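Chitooligosaccharide oxidase (Gibberella zeae, PDB 6Y0R) oxidises the C1 hydroxyl of chitooligosaccharides to the corresponding lactones, using a bicovalently bound FAD and reducing molecular oxygen to hydrogen peroxide. Local coordinates at residues L181-T186 with C197-N202. Residues are numbered along the deposited sequence; the frame is centred on the assembly and turned at random.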
loop_
_atom_site.group_PDB
_atom_site.type_symbol
_atom_site.label_atom_id
_atom_site.label_comp_id
_atom_site.label_asym_id
_atom_site.label_seq_id
_atom_site.Cartn_x
_atom_site.Cartn_y
_atom_site.Cartn_z
ATOM N N LEU A 181 -6.453 -8.173 -9.534
ATOM C CA LEU A 181 -6.549 -9.623 -9.871
ATOM C C LEU A 181 -7.377 -10.354 -8.830
ATOM O O LEU A 181 -7.462 -11.584 -8.869
ATOM C CB LEU A 181 -5.135 -10.193 -9.982
ATOM C CG LEU A 181 -4.383 -9.764 -11.253
ATOM C CD1 LEU A 181 -3.005 -10.395 -11.309
ATOM C CD2 LEU A 181 -5.171 -10.092 -12.502
ATOM N N MET A 182 -7.982 -9.628 -7.895
ATOM C CA MET A 182 -8.870 -10.222 -6.901
ATOM C C MET A 182 -10.159 -10.663 -7.602
ATOM O O MET A 182 -10.746 -9.867 -8.370
ATOM C CB MET A 182 -9.173 -9.227 -5.773
ATOM C CG MET A 182 -9.764 -9.863 -4.536
ATOM S SD MET A 182 -10.195 -8.613 -3.241
ATOM C CE MET A 182 -8.615 -7.787 -3.191
ATOM N N ILE A 183 -10.589 -11.890 -7.347
ATOM C CA ILE A 183 -11.833 -12.447 -7.937
ATOM C C ILE A 183 -12.818 -12.829 -6.833
ATOM O O ILE A 183 -13.981 -13.123 -7.178
ATOM C CB ILE A 183 -11.517 -13.629 -8.864
ATOM C CG1 ILE A 183 -10.857 -14.790 -8.128
ATOM C CG2 ILE A 183 -10.700 -13.150 -10.044
ATOM C CD1 ILE A 183 -10.653 -16.000 -9.038
ATOM N N GLY A 184 -12.405 -12.867 -5.583
ATOM C CA GLY A 184 -13.327 -13.196 -4.485
ATOM C C GLY A 184 -12.748 -12.867 -3.144
ATOM O O GLY A 184 -11.554 -12.641 -3.061
ATOM N N ALA A 185 -13.578 -12.826 -2.112
ATOM C CA ALA A 185 -13.104 -12.626 -0.728
ATOM C C ALA A 185 -14.105 -13.235 0.245
ATOM O O ALA A 185 -15.312 -13.297 -0.067
ATOM C CB ALA A 185 -12.904 -11.144 -0.418
ATOM N N THR A 186 -13.599 -13.639 1.383
ATOM C CA THR A 186 -14.411 -14.064 2.524
ATOM C C THR A 186 -14.251 -13.018 3.613
ATOM O O THR A 186 -13.098 -12.698 4.002
ATOM C CB THR A 186 -14.049 -15.498 2.912
ATOM O OG1 THR A 186 -14.198 -16.283 1.726
ATOM C CG2 THR A 186 -14.936 -16.009 4.020
ATOM N N CYS A 197 -17.984 -12.831 -1.126
ATOM C CA CYS A 197 -18.296 -11.814 -2.125
ATOM C C CYS A 197 -17.370 -11.938 -3.341
ATOM O O CYS A 197 -16.281 -12.556 -3.241
ATOM C CB CYS A 197 -18.325 -10.427 -1.484
ATOM S SG CYS A 197 -16.693 -9.841 -0.926
ATOM N N SER A 198 -17.841 -11.401 -4.444
ATOM C CA SER A 198 -17.259 -11.506 -5.791
ATOM C C SER A 198 -17.959 -10.494 -6.684
ATOM O O SER A 198 -18.848 -9.792 -6.191
ATOM C CB SER A 198 -17.399 -12.911 -6.312
ATOM O OG SER A 198 -18.756 -13.133 -6.660
ATOM N N LYS A 199 -17.571 -10.407 -7.939
ATOM C CA LYS A 199 -18.285 -9.580 -8.935
ATOM C C LYS A 199 -19.750 -10.040 -8.994
ATOM O O LYS A 199 -20.571 -9.205 -9.405
ATOM C CB LYS A 199 -17.594 -9.624 -10.296
ATOM C CG LYS A 199 -16.396 -8.691 -10.426
ATOM C CD LYS A 199 -15.437 -9.104 -11.526
ATOM C CE LYS A 199 -14.236 -9.872 -11.000
ATOM N NZ LYS A 199 -13.974 -11.122 -11.763
ATOM N N THR A 200 -20.083 -11.270 -8.586
ATOM C CA THR A 200 -21.441 -11.851 -8.855
ATOM C C THR A 200 -22.196 -12.172 -7.564
ATOM O O THR A 200 -23.349 -12.611 -7.646
ATOM C CB THR A 200 -21.354 -13.092 -9.752
ATOM O OG1 THR A 200 -20.712 -14.110 -8.987
ATOM C CG2 THR A 200 -20.654 -12.804 -11.063
ATOM N N GLU A 201 -21.610 -11.918 -6.404
ATOM C CA GLU A 201 -22.197 -12.264 -5.098
ATOM C C GLU A 201 -21.848 -11.165 -4.102
ATOM O O GLU A 201 -20.635 -10.968 -3.871
ATOM C CB GLU A 201 -21.650 -13.593 -4.591
ATOM C CG GLU A 201 -22.327 -14.075 -3.335
ATOM C CD GLU A 201 -21.828 -15.393 -2.779
ATOM O OE1 GLU A 201 -20.863 -15.945 -3.340
ATOM O OE2 GLU A 201 -22.343 -15.806 -1.724
ATOM N N ASN A 202 -22.847 -10.483 -3.535
ATOM C CA ASN A 202 -22.566 -9.342 -2.615
ATOM C C ASN A 202 -21.574 -8.410 -3.321
ATOM O O ASN A 202 -20.569 -7.993 -2.668
ATOM C CB ASN A 202 -22.035 -9.825 -1.270
ATOM C CG ASN A 202 -23.038 -10.713 -0.567
ATOM O OD1 ASN A 202 -24.222 -10.344 -0.489
ATOM N ND2 ASN A 202 -22.608 -11.877 -0.114
HETATM O O HOH W 1 -15.427 -11.960 -9.108
#
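In an antiparallel beta ladder within the FAD-binding PCMH-type region, Ala185 on strand 182-188 pairs with Cys197 of strand 194-197. Two reciprocal backbone bonds identify this as a hydrogen-bonded pair: Ala185 N donates to Cys197 O at 2.9 Å, and Cys197 N returns a straighter bond to Ala185 O (N-H...O 164°). Both side chains leave on the same face of the sheet, and Ala185 CB lies 4.0 Å from Cys197 SG; a chi1 of 68° places that sulfur between its own backbone N and carbonyl carbon, while Phe206 of helix 203-212 packs on the cysteine. One residue earlier, Gly184 CA makes a CA-H...O contact of 3.3 Å with Cys197 O. Beside it one water bridges the two backbones, donating to Ile183 O (2.7 Å) and accepting from Lys199 N, while Ser198 CB still rests 3.5 Å from Ile183 O. The departing chain folds into an ST turn, in which Ser198 OG accepts from Thr200 N at 3.0 Å. Across strand 182-188, Ile183 and Gly184 together face Glu223 of strand 218-228, a classic beta bulge. This is the open end of a two-stranded antiparallel hairpin, where a water bridge still links the chains and an ST turn leads on toward helix 203-212.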